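Local coordinates for proteasome accessory factor B/C (PafBC) (Paenarthrobacter aurescens, PDB 6SJ9), which probably acts as a transcriptional regulator of the bacterial DNA damage response, carrying winged helix-turn-helix and WYL domains, at residues Gln140-Asp151 / Lys386-Glu395; Phe282-Ala293 / Pro304-Leu315. All coordinates share one frame; numbering follows the deposited sequence.

Contact 1 (Gln140-Asp151 / Lys386-Glu395)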
loop_
_atom_site.group_PDB
_atom_site.type_symbol
_atom_site.label_atom_id
_atom_site.label_comp_id
_atom_site.label_asym_id
_atom_site.label_seq_id
_atom_site.Cartn_x
_atom_site.Cartn_y
_atom_site.Cartn_z
ATOM N N GLN A 140 -0.968 7.516 -5.869
ATOM C CA GLN A 140 -1.945 7.428 -6.937
ATOM C C GLN A 140 -3.185 6.768 -6.364
ATOM O O GLN A 140 -3.116 6.144 -5.298
ATOM C CB GLN A 140 -1.371 6.609 -8.103
ATOM C CG GLN A 140 -1.281 5.148 -7.800
ATOM C CD GLN A 140 -0.542 4.360 -8.860
ATOM O OE1 GLN A 140 -0.095 4.910 -9.866
ATOM N NE2 GLN A 140 -0.441 3.056 -8.654
ATOM N N PRO A 141 -4.337 6.879 -7.032
ATOM C CA PRO A 141 -5.521 6.156 -6.554
ATOM C C PRO A 141 -5.247 4.660 -6.505
ATOM O O PRO A 141 -4.508 4.107 -7.316
ATOM C CB PRO A 141 -6.591 6.499 -7.591
ATOM C CG PRO A 141 -6.120 7.802 -8.158
ATOM C CD PRO A 141 -4.650 7.734 -8.187
ATOM N N ARG A 142 -5.817 4.006 -5.523
ATOM C CA ARG A 142 -5.546 2.595 -5.332
ATOM C C ARG A 142 -6.580 1.800 -6.121
ATOM O O ARG A 142 -7.783 1.855 -5.829
ATOM C CB ARG A 142 -5.561 2.240 -3.850
ATOM C CG ARG A 142 -5.055 0.837 -3.628
ATOM C CD ARG A 142 -3.560 0.803 -3.810
ATOM N NE ARG A 142 -2.856 1.329 -2.649
ATOM C CZ ARG A 142 -1.910 0.653 -2.009
ATOM N NH1 ARG A 142 -1.305 1.189 -0.960
ATOM N NH2 ARG A 142 -1.594 -0.577 -2.410
ATOM N N ILE A 143 -6.117 1.106 -7.147
ATOM C CA ILE A 143 -6.973 0.300 -7.986
ATOM C C ILE A 143 -6.803 -1.130 -7.556
ATOM O O ILE A 143 -5.713 -1.688 -7.671
ATOM C CB ILE A 143 -6.654 0.440 -9.468
ATOM C CG1 ILE A 143 -6.604 1.917 -9.863
ATOM C CG2 ILE A 143 -7.714 -0.392 -10.254
ATOM C CD1 ILE A 143 -7.901 2.618 -9.881
ATOM N N LYS A 144 -7.840 -1.726 -7.004
ATOM C CA LYS A 144 -7.670 -3.082 -6.526
ATOM C C LYS A 144 -8.907 -3.871 -6.887
ATOM O O LYS A 144 -9.952 -3.285 -7.165
ATOM C CB LYS A 144 -7.388 -3.043 -5.016
ATOM C CG LYS A 144 -8.545 -2.640 -4.194
ATOM C CD LYS A 144 -8.432 -3.155 -2.763
ATOM C CE LYS A 144 -8.532 -1.980 -1.803
ATOM N NZ LYS A 144 -7.242 -1.536 -1.154
ATOM N N PRO A 145 -8.807 -5.197 -6.969
ATOM C CA PRO A 145 -10.015 -5.987 -7.223
ATOM C C PRO A 145 -10.929 -5.838 -6.020
ATOM O O PRO A 145 -10.460 -5.740 -4.887
ATOM C CB PRO A 145 -9.488 -7.414 -7.367
ATOM C CG PRO A 145 -8.244 -7.429 -6.512
ATOM C CD PRO A 145 -7.623 -6.046 -6.765
ATOM N N ALA A 146 -12.227 -5.786 -6.288
ATOM C CA ALA A 146 -13.257 -5.669 -5.258
ATOM C C ALA A 146 -13.124 -6.753 -4.184
ATOM O O ALA A 146 -13.015 -7.943 -4.496
ATOM C CB ALA A 146 -14.632 -5.771 -5.917
ATOM N N GLY A 147 -13.072 -6.328 -2.914
ATOM C CA GLY A 147 -12.983 -7.295 -1.830
ATOM C C GLY A 147 -14.138 -8.293 -1.824
ATOM O O GLY A 147 -13.941 -9.474 -1.523
ATOM N N GLN A 148 -15.353 -7.830 -2.160
ATOM C CA GLN A 148 -16.538 -8.686 -2.119
ATOM C C GLN A 148 -16.480 -9.785 -3.198
ATOM O O GLN A 148 -16.733 -10.959 -2.918
ATOM C CB GLN A 148 -17.814 -7.845 -2.281
ATOM C CG GLN A 148 -19.044 -8.722 -2.059
ATOM C CD GLN A 148 -19.104 -9.231 -0.610
ATOM O OE1 GLN A 148 -18.955 -8.448 0.346
ATOM N NE2 GLN A 148 -19.259 -10.551 -0.438
ATOM N N ALA A 149 -16.130 -9.417 -4.428
ATOM C CA ALA A 149 -16.021 -10.390 -5.517
ATOM C C ALA A 149 -14.951 -11.416 -5.210
ATOM O O ALA A 149 -15.105 -12.626 -5.485
ATOM C CB ALA A 149 -15.705 -9.676 -6.833
ATOM N N PHE A 150 -13.868 -10.952 -4.604
ATOM C CA PHE A 150 -12.853 -11.876 -4.146
ATOM C C PHE A 150 -13.414 -12.817 -3.105
ATOM O O PHE A 150 -13.152 -14.029 -3.155
ATOM C CB PHE A 150 -11.666 -11.120 -3.573
ATOM C CG PHE A 150 -10.369 -11.736 -3.913
ATOM C CD1 PHE A 150 -9.837 -12.702 -3.113
ATOM C CD2 PHE A 150 -9.684 -11.329 -5.048
ATOM C CE1 PHE A 150 -8.638 -13.295 -3.445
ATOM C CE2 PHE A 150 -8.474 -11.892 -5.398
ATOM C CZ PHE A 150 -7.955 -12.890 -4.586
ATOM N N ASP A 151 -14.070 -12.255 -2.064
ATOM C CA ASP A 151 -14.653 -13.104 -1.036
ATOM C C ASP A 151 -15.635 -14.111 -1.637
ATOM O O ASP A 151 -15.707 -15.249 -1.171
ATOM C CB ASP A 151 -15.362 -12.299 0.050
ATOM C CG ASP A 151 -14.383 -11.446 0.933
ATOM O OD1 ASP A 151 -13.139 -11.630 0.890
ATOM O OD2 ASP A 151 -14.891 -10.601 1.718
ATOM N N LYS A 386 -5.419 -10.887 1.558
ATOM C CA LYS A 386 -6.037 -9.819 0.767
ATOM C C LYS A 386 -5.339 -8.482 1.021
ATOM O O LYS A 386 -5.153 -7.693 0.099
ATOM C CB LYS A 386 -7.542 -9.707 1.091
ATOM C CG LYS A 386 -8.424 -10.862 0.454
ATOM C CD LYS A 386 -9.822 -10.958 1.156
ATOM C CE LYS A 386 -10.597 -9.598 1.254
ATOM N NZ LYS A 386 -11.836 -9.770 2.127
ATOM N N ILE A 387 -4.976 -8.194 2.273
ATOM C CA ILE A 387 -4.230 -6.966 2.552
ATOM C C ILE A 387 -2.902 -6.993 1.822
ATOM O O ILE A 387 -2.491 -6.005 1.203
ATOM C CB ILE A 387 -4.000 -6.805 4.067
ATOM C CG1 ILE A 387 -5.325 -6.520 4.768
ATOM C CG2 ILE A 387 -2.983 -5.623 4.304
ATOM C CD1 ILE A 387 -5.294 -6.866 6.225
ATOM N N LEU A 388 -2.223 -8.145 1.853
ATOM C CA LEU A 388 -0.872 -8.221 1.334
ATOM C C LEU A 388 -0.837 -8.200 -0.203
ATOM O O LEU A 388 -0.048 -7.453 -0.804
ATOM C CB LEU A 388 -0.177 -9.504 1.847
ATOM C CG LEU A 388 1.233 -9.777 1.289
ATOM C CD1 LEU A 388 2.142 -8.672 1.824
ATOM C CD2 LEU A 388 1.801 -11.142 1.734
ATOM N N ILE A 389 -1.647 -9.027 -0.863
ATOM C CA ILE A 389 -1.458 -9.247 -2.301
ATOM C C ILE A 389 -2.679 -8.917 -3.135
ATOM O O ILE A 389 -2.634 -9.117 -4.348
ATOM C CB ILE A 389 -1.035 -10.701 -2.611
ATOM C CG1 ILE A 389 -2.153 -11.661 -2.203
ATOM C CG2 ILE A 389 0.252 -11.103 -2.007
ATOM C CD1 ILE A 389 -1.856 -13.081 -2.638
ATOM N N CYS A 390 -3.792 -8.509 -2.532
ATOM C CA CYS A 390 -5.016 -8.167 -3.266
ATOM C C CYS A 390 -5.383 -6.709 -3.084
ATOM O O CYS A 390 -6.558 -6.341 -3.175
ATOM C CB CYS A 390 -6.207 -9.059 -2.833
ATOM S SG CYS A 390 -5.846 -10.850 -2.917
ATOM N N SER A 391 -4.401 -5.877 -2.776
ATOM C CA SER A 391 -4.640 -4.481 -2.486
ATOM C C SER A 391 -4.152 -3.608 -3.590
ATOM O O SER A 391 -4.126 -2.389 -3.415
ATOM C CB SER A 391 -3.980 -4.054 -1.180
ATOM O OG SER A 391 -4.679 -4.643 -0.123
ATOM N N GLY A 392 -3.742 -4.203 -4.703
ATOM C CA GLY A 392 -3.282 -3.420 -5.808
ATOM C C GLY A 392 -1.833 -3.087 -5.584
ATOM O O GLY A 392 -1.194 -3.519 -4.615
ATOM N N LEU A 393 -1.286 -2.354 -6.556
ATOM C CA LEU A 393 0.112 -1.950 -6.573
ATOM C C LEU A 393 0.161 -0.454 -6.296
ATOM O O LEU A 393 -0.462 0.319 -7.040
ATOM C CB LEU A 393 0.763 -2.282 -7.921
ATOM C CG LEU A 393 0.571 -3.769 -8.296
ATOM C CD1 LEU A 393 1.299 -4.134 -9.555
ATOM C CD2 LEU A 393 0.988 -4.736 -7.170
ATOM N N PRO A 394 0.803 0.009 -5.230
ATOM C CA PRO A 394 0.917 1.456 -5.033
ATOM C C PRO A 394 1.716 2.093 -6.167
ATOM O O PRO A 394 2.368 1.427 -6.985
ATOM C CB PRO A 394 1.601 1.596 -3.662
ATOM C CG PRO A 394 1.276 0.327 -2.934
ATOM C CD PRO A 394 1.233 -0.756 -4.035
ATOM N N GLU A 395 1.714 3.418 -6.174
ATOM C CA GLU A 395 2.523 4.108 -7.158
ATOM C C GLU A 395 3.995 3.892 -6.852
ATOM O O GLU A 395 4.398 3.705 -5.700
ATOM C CB GLU A 395 2.222 5.604 -7.177
ATOM C CG GLU A 395 2.686 6.251 -8.473
ATOM C CD GLU A 395 3.617 7.426 -8.222
ATOM O OE1 GLU A 395 3.151 8.582 -8.329
ATOM O OE2 GLU A 395 4.803 7.194 -7.890
#
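Cys390 drops its sulfur onto one face of the Phe150 ring, SG lying 3.9 Å from the ring centroid and 31° off the ring normal. This sulfur-aromatic contact is a tightly packed part of the interface: both residues are buried, and SG reaches the ring at CZ (3.4 Å). With SG anti to the carbonyl carbon of Cys390 (chi1 -53°), the thiol leaves the end of helix 378-389 on the ring side. Farther along, the linker ahead of helix 147-159 runs close beside the turn at 391-392. Gly392, which has no side chain and a glycine-type backbone with positive phi, brings its CA-H close to Ile143 O (CA to O 3.5 Å). Arg142, bent at its second and third torsions, lays a face of its guanidinium against Pro394, NH2 lying 3.1 Å from CG. The same NH2 gives a weak hydrogen bond to Ser391 O, while Gly392 O lies at the guanidinium edge.

The outermost pairs form a polar, partly exposed margin. At one end, Lys386 and Asp151 meet nearly at right angles in a short salt bridge, NZ sitting 2.6 Å from OD1 on its syn lone pair. The other end is looser: Gln140 lies against CB and CG of Glu395, amide and carboxylate planes 76° apart, and its NE2 makes a weak, bent bond to Leu393 O (3.2 Å).

The contact sets the end of helix 378-389 and the loop after it, in the PafC helix-turn-helix region, against the loop leading into helix 147-159. Helix 95-118 backs its middle, with Glu109 forming a salt bridge to Arg142 NH1 and Leu102 and Ala105 packing on Pro394. Phe150 also meets Trp192 of strand 191-198 and Trp406 of strand 404-407, each edge-to-face.

Contact 2 (Phe282-Ala293 / Pro304-Leu315)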
loop_
_atom_site.group_PDB
_atom_site.type_symbol
_atom_site.label_atom_id
_atom_site.label_comp_id
_atom_site.label_asym_id
_atom_site.label_seq_id
_atom_site.Cartn_x
_atom_site.Cartn_y
_atom_site.Cartn_z
ATOM N N PHE A 282 -2.435 3.154 -21.781
ATOM C CA PHE A 282 -3.128 2.264 -20.865
ATOM C C PHE A 282 -3.445 1.003 -21.648
ATOM O O PHE A 282 -3.443 1.013 -22.884
ATOM C CB PHE A 282 -4.405 2.899 -20.315
ATOM C CG PHE A 282 -5.511 3.002 -21.341
ATOM C CD1 PHE A 282 -5.484 3.987 -22.303
ATOM C CD2 PHE A 282 -6.602 2.135 -21.306
ATOM C CE1 PHE A 282 -6.500 4.087 -23.245
ATOM C CE2 PHE A 282 -7.632 2.241 -22.234
ATOM C CZ PHE A 282 -7.583 3.213 -23.202
ATOM N N ARG A 283 -3.701 -0.091 -20.920
ATOM C CA ARG A 283 -4.137 -1.354 -21.514
ATOM C C ARG A 283 -5.611 -1.620 -21.241
ATOM O O ARG A 283 -6.373 -1.813 -22.192
ATOM C CB ARG A 283 -3.242 -2.533 -21.083
ATOM C CG ARG A 283 -1.790 -2.316 -21.522
ATOM C CD ARG A 283 -0.788 -3.397 -21.118
ATOM N NE ARG A 283 -0.378 -3.358 -19.713
ATOM C CZ ARG A 283 0.847 -3.661 -19.284
ATOM N NH1 ARG A 283 1.800 -3.962 -20.168
ATOM N NH2 ARG A 283 1.132 -3.623 -17.981
ATOM N N ASP A 284 -6.031 -1.644 -19.968
ATOM C CA ASP A 284 -7.421 -1.917 -19.604
ATOM C C ASP A 284 -8.164 -0.614 -19.371
ATOM O O ASP A 284 -7.820 0.127 -18.440
ATOM C CB ASP A 284 -7.478 -2.791 -18.345
ATOM C CG ASP A 284 -8.932 -3.166 -17.918
ATOM O OD1 ASP A 284 -9.926 -2.767 -18.575
ATOM O OD2 ASP A 284 -9.072 -3.930 -16.943
ATOM N N PRO A 285 -9.210 -0.325 -20.144
ATOM C CA PRO A 285 -9.937 0.939 -19.957
ATOM C C PRO A 285 -10.723 1.020 -18.666
ATOM O O PRO A 285 -10.972 2.137 -18.203
ATOM C CB PRO A 285 -10.866 1.014 -21.180
ATOM C CG PRO A 285 -10.917 -0.355 -21.710
ATOM C CD PRO A 285 -9.661 -1.061 -21.328
ATOM N N GLU A 286 -11.123 -0.107 -18.065
ATOM C CA GLU A 286 -11.793 -0.009 -16.778
ATOM C C GLU A 286 -10.814 0.443 -15.718
ATOM O O GLU A 286 -11.177 1.197 -14.814
ATOM C CB GLU A 286 -12.448 -1.330 -16.369
ATOM C CG GLU A 286 -13.642 -1.608 -17.221
ATOM C CD GLU A 286 -14.659 -0.499 -17.081
ATOM O OE1 GLU A 286 -14.811 0.036 -15.949
ATOM O OE2 GLU A 286 -15.298 -0.152 -18.104
ATOM N N GLN A 287 -9.564 0.019 -15.835
ATOM C CA GLN A 287 -8.570 0.420 -14.856
ATOM C C GLN A 287 -8.285 1.914 -14.947
ATOM O O GLN A 287 -8.284 2.606 -13.918
ATOM C CB GLN A 287 -7.292 -0.376 -15.044
ATOM C CG GLN A 287 -6.437 -0.269 -13.829
ATOM C CD GLN A 287 -5.109 -0.897 -14.013
ATOM O OE1 GLN A 287 -4.921 -1.692 -14.942
ATOM N NE2 GLN A 287 -4.175 -0.604 -13.092
ATOM N N LEU A 288 -8.061 2.434 -16.176
ATOM C CA LEU A 288 -7.825 3.868 -16.341
ATOM C C LEU A 288 -9.045 4.686 -15.937
ATOM O O LEU A 288 -8.903 5.748 -15.336
ATOM C CB LEU A 288 -7.440 4.197 -17.785
ATOM C CG LEU A 288 -7.033 5.644 -18.014
ATOM C CD1 LEU A 288 -5.941 6.002 -17.008
ATOM C CD2 LEU A 288 -6.517 5.877 -19.437
ATOM N N ALA A 289 -10.250 4.203 -16.245
ATOM C CA ALA A 289 -11.446 4.994 -15.947
ATOM C C ALA A 289 -11.651 5.152 -14.447
ATOM O O ALA A 289 -12.067 6.225 -13.981
ATOM C CB ALA A 289 -12.697 4.366 -16.572
ATOM N N GLU A 290 -11.391 4.095 -13.677
ATOM C CA GLU A 290 -11.483 4.225 -12.232
ATOM C C GLU A 290 -10.495 5.262 -11.736
ATOM O O GLU A 290 -10.839 6.097 -10.912
ATOM C CB GLU A 290 -11.260 2.875 -11.545
ATOM C CG GLU A 290 -11.379 2.996 -10.015
ATOM C CD GLU A 290 -11.296 1.652 -9.292
ATOM O OE1 GLU A 290 -11.322 0.627 -9.976
ATOM O OE2 GLU A 290 -11.193 1.622 -8.038
ATOM N N GLU A 291 -9.270 5.253 -12.257
ATOM C CA GLU A 291 -8.309 6.263 -11.847
ATOM C C GLU A 291 -8.807 7.662 -12.214
ATOM O O GLU A 291 -8.795 8.581 -11.381
ATOM C CB GLU A 291 -6.936 5.995 -12.489
ATOM C CG GLU A 291 -5.934 7.086 -12.123
ATOM C CD GLU A 291 -4.640 6.997 -12.904
ATOM O OE1 GLU A 291 -4.473 6.023 -13.658
ATOM O OE2 GLU A 291 -3.808 7.930 -12.811
ATOM N N LEU A 292 -9.270 7.836 -13.449
ATOM C CA LEU A 292 -9.661 9.174 -13.902
ATOM C C LEU A 292 -10.921 9.678 -13.209
ATOM O O LEU A 292 -10.979 10.836 -12.816
ATOM C CB LEU A 292 -9.823 9.185 -15.418
ATOM C CG LEU A 292 -8.563 8.872 -16.235
ATOM C CD1 LEU A 292 -8.885 8.916 -17.716
ATOM C CD2 LEU A 292 -7.423 9.870 -15.943
ATOM N N ALA A 293 -11.872 8.796 -12.917
ATOM C CA ALA A 293 -13.060 9.194 -12.157
ATOM C C ALA A 293 -12.688 9.728 -10.785
ATOM O O ALA A 293 -13.376 10.621 -10.257
ATOM C CB ALA A 293 -13.980 7.984 -11.946
ATOM N N PRO A 304 -10.084 7.651 -26.096
ATOM C CA PRO A 304 -11.090 7.086 -27.002
ATOM C C PRO A 304 -12.450 6.971 -26.324
ATOM O O PRO A 304 -12.533 7.005 -25.104
ATOM C CB PRO A 304 -10.525 5.707 -27.335
ATOM C CG PRO A 304 -9.842 5.310 -26.071
ATOM C CD PRO A 304 -9.225 6.597 -25.530
ATOM N N ALA A 305 -13.486 6.739 -27.127
ATOM C CA ALA A 305 -14.857 6.778 -26.634
ATOM C C ALA A 305 -15.144 5.687 -25.612
ATOM O O ALA A 305 -15.973 5.888 -24.729
ATOM C CB ALA A 305 -15.835 6.693 -27.812
ATOM N N GLU A 306 -14.516 4.518 -25.735
ATOM C CA GLU A 306 -14.771 3.471 -24.759
ATOM C C GLU A 306 -14.261 3.886 -23.381
ATOM O O GLU A 306 -14.896 3.594 -22.359
ATOM C CB GLU A 306 -14.126 2.154 -25.217
ATOM C CG GLU A 306 -14.724 0.897 -24.546
ATOM C CD GLU A 306 -13.789 -0.334 -24.517
ATOM O OE1 GLU A 306 -12.709 -0.298 -25.158
ATOM O OE2 GLU A 306 -14.141 -1.346 -23.843
ATOM N N LEU A 307 -13.138 4.617 -23.350
ATOM C CA LEU A 307 -12.607 5.169 -22.105
ATOM C C LEU A 307 -13.520 6.246 -21.540
ATOM O O LEU A 307 -13.784 6.291 -20.334
ATOM C CB LEU A 307 -11.211 5.747 -22.366
ATOM C CG LEU A 307 -10.586 6.392 -21.144
ATOM C CD1 LEU A 307 -10.510 5.298 -20.140
ATOM C CD2 LEU A 307 -9.214 6.869 -21.498
ATOM N N SER A 308 -13.951 7.161 -22.403
ATOM C CA SER A 308 -14.855 8.230 -22.001
ATOM C C SER A 308 -16.157 7.672 -21.441
ATOM O O SER A 308 -16.689 8.178 -20.445
ATOM C CB SER A 308 -15.113 9.147 -23.195
ATOM O OG SER A 308 -16.249 9.952 -22.977
ATOM N N ALA A 309 -16.712 6.653 -22.091
ATOM C CA ALA A 309 -17.999 6.148 -21.630
ATOM C C ALA A 309 -17.869 5.460 -20.288
ATOM O O ALA A 309 -18.812 5.477 -19.491
ATOM C CB ALA A 309 -18.604 5.196 -22.664
ATOM N N ALA A 310 -16.702 4.885 -20.005
ATOM C CA ALA A 310 -16.502 4.239 -18.712
ATOM C C ALA A 310 -16.412 5.264 -17.581
ATOM O O ALA A 310 -16.929 5.020 -16.483
ATOM C CB ALA A 310 -15.261 3.344 -18.759
ATOM N N VAL A 311 -15.771 6.412 -17.832
ATOM C CA VAL A 311 -15.622 7.443 -16.804
ATOM C C VAL A 311 -16.971 8.071 -16.470
ATOM O O VAL A 311 -17.346 8.195 -15.295
ATOM C CB VAL A 311 -14.596 8.495 -17.264
ATOM C CG1 VAL A 311 -14.549 9.645 -16.311
ATOM C CG2 VAL A 311 -13.245 7.850 -17.375
ATOM N N VAL A 312 -17.714 8.490 -17.503
ATOM C CA VAL A 312 -19.061 9.028 -17.322
ATOM C C VAL A 312 -19.944 8.049 -16.561
ATOM O O VAL A 312 -20.656 8.435 -15.628
ATOM C CB VAL A 312 -19.671 9.366 -18.700
ATOM C CG1 VAL A 312 -21.194 9.648 -18.585
ATOM C CG2 VAL A 312 -18.926 10.561 -19.313
ATOM N N ARG A 313 -19.861 6.757 -16.891
ATOM C CA ARG A 313 -20.688 5.774 -16.210
ATOM C C ARG A 313 -20.432 5.787 -14.706
ATOM O O ARG A 313 -21.375 5.740 -13.907
ATOM C CB ARG A 313 -20.448 4.385 -16.799
ATOM C CG ARG A 313 -21.349 3.315 -16.200
ATOM C CD ARG A 313 -20.573 2.049 -15.910
ATOM N NE ARG A 313 -19.746 1.692 -17.059
ATOM C CZ ARG A 313 -18.575 1.065 -16.974
ATOM N NH1 ARG A 313 -18.094 0.738 -15.777
ATOM N NH2 ARG A 313 -17.878 0.781 -18.080
ATOM N N ARG A 314 -19.162 5.881 -14.298
ATOM C CA ARG A 314 -18.858 5.866 -12.864
ATOM C C ARG A 314 -19.325 7.144 -12.205
ATOM O O ARG A 314 -19.965 7.109 -11.153
ATOM C CB ARG A 314 -17.357 5.696 -12.643
ATOM C CG ARG A 314 -16.795 4.566 -13.430
ATOM C CD ARG A 314 -15.332 4.474 -13.205
ATOM N NE ARG A 314 -15.198 3.856 -11.938
ATOM C CZ ARG A 314 -15.000 2.564 -11.818
ATOM N NH1 ARG A 314 -14.940 2.026 -10.594
ATOM N NH2 ARG A 314 -14.819 1.854 -12.941
ATOM N N LEU A 315 -19.057 8.284 -12.845
ATOM C CA LEU A 315 -19.514 9.555 -12.309
ATOM C C LEU A 315 -21.033 9.573 -12.221
ATOM O O LEU A 315 -21.609 10.067 -11.237
ATOM C CB LEU A 315 -19.013 10.707 -13.193
ATOM C CG LEU A 315 -17.502 10.858 -13.348
ATOM C CD1 LEU A 315 -17.120 11.914 -14.389
ATOM C CD2 LEU A 315 -16.886 11.209 -12.017
#
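Ala289 fits as a knob among Leu307, Ala310, Val311 and Arg314, where two helices of the ferredoxin-like WCX domain cross. Their axes come within 8.5 Å at a crossing angle of -48°, close enough for small residues to meet: Ala289 CB touches Ala310 CB at 3.5 Å, with Val311 CG2 alongside. Leu307 returns the packing as a knob among Pro285, Leu288, Ala289 and Leu292. Its CG stands anti to the backbone N, which turns the two methyls toward helix 285-294; CD2 meets Leu288 CD2 at 3.5 Å and CD1 lies near Pro285 O. Beneath these leucines is the four-stranded sheet, Ala247 and Val301 touching Leu307.

Polar side chains close one flank. A bend at the second torsion of Glu286 (chi2 -60°) brings its carboxylate round to both arginines of helix 305-323. The Arg313 guanidinium is tilted 25° from the carboxylate, and NH2 makes a fairly straight, short bond to OE2 on its syn side (2.7 Å), while NH1 reaches OE1 only weakly. Arg314 presents an edge to OE1, NH2 lying 3.5 Å away in a second salt bridge. Its guanidinium is spread flat over Glu290, whose CB lies 3.7 Å from the plane, over its centre; with Glu290 OE1 well out of that plane, the long ion pair between them is purely electrostatic. Glu290 OE2 instead takes a hydrogen bond from Gln634 NE2, and Arg314 NE gives one to the backbone O of the same Gln634.

From the N terminus, the chain passes helix 95-118 and then lays down 140-151, the first half of contact 1. It builds the first WYL domain and enters the first WCX domain, where contact 2 joins two helix-bearing segments separated by only ten residues, including strand 299-303. Contact 1 is completed much later, at 386-395, after 234 intervening residues, so the short loop of contact 2 lies wholly within the long one. Contact 2 is thus internal to one domain, whereas contact 1 ties the loop before helix 147-159 to the end of helix 378-389 in the PafC helix-turn-helix region. The two meet directly: Ile143 packs on helix 285-294, its CD1 lying 3.5 Å from Glu290 CG, and Pro141 rests on Glu291.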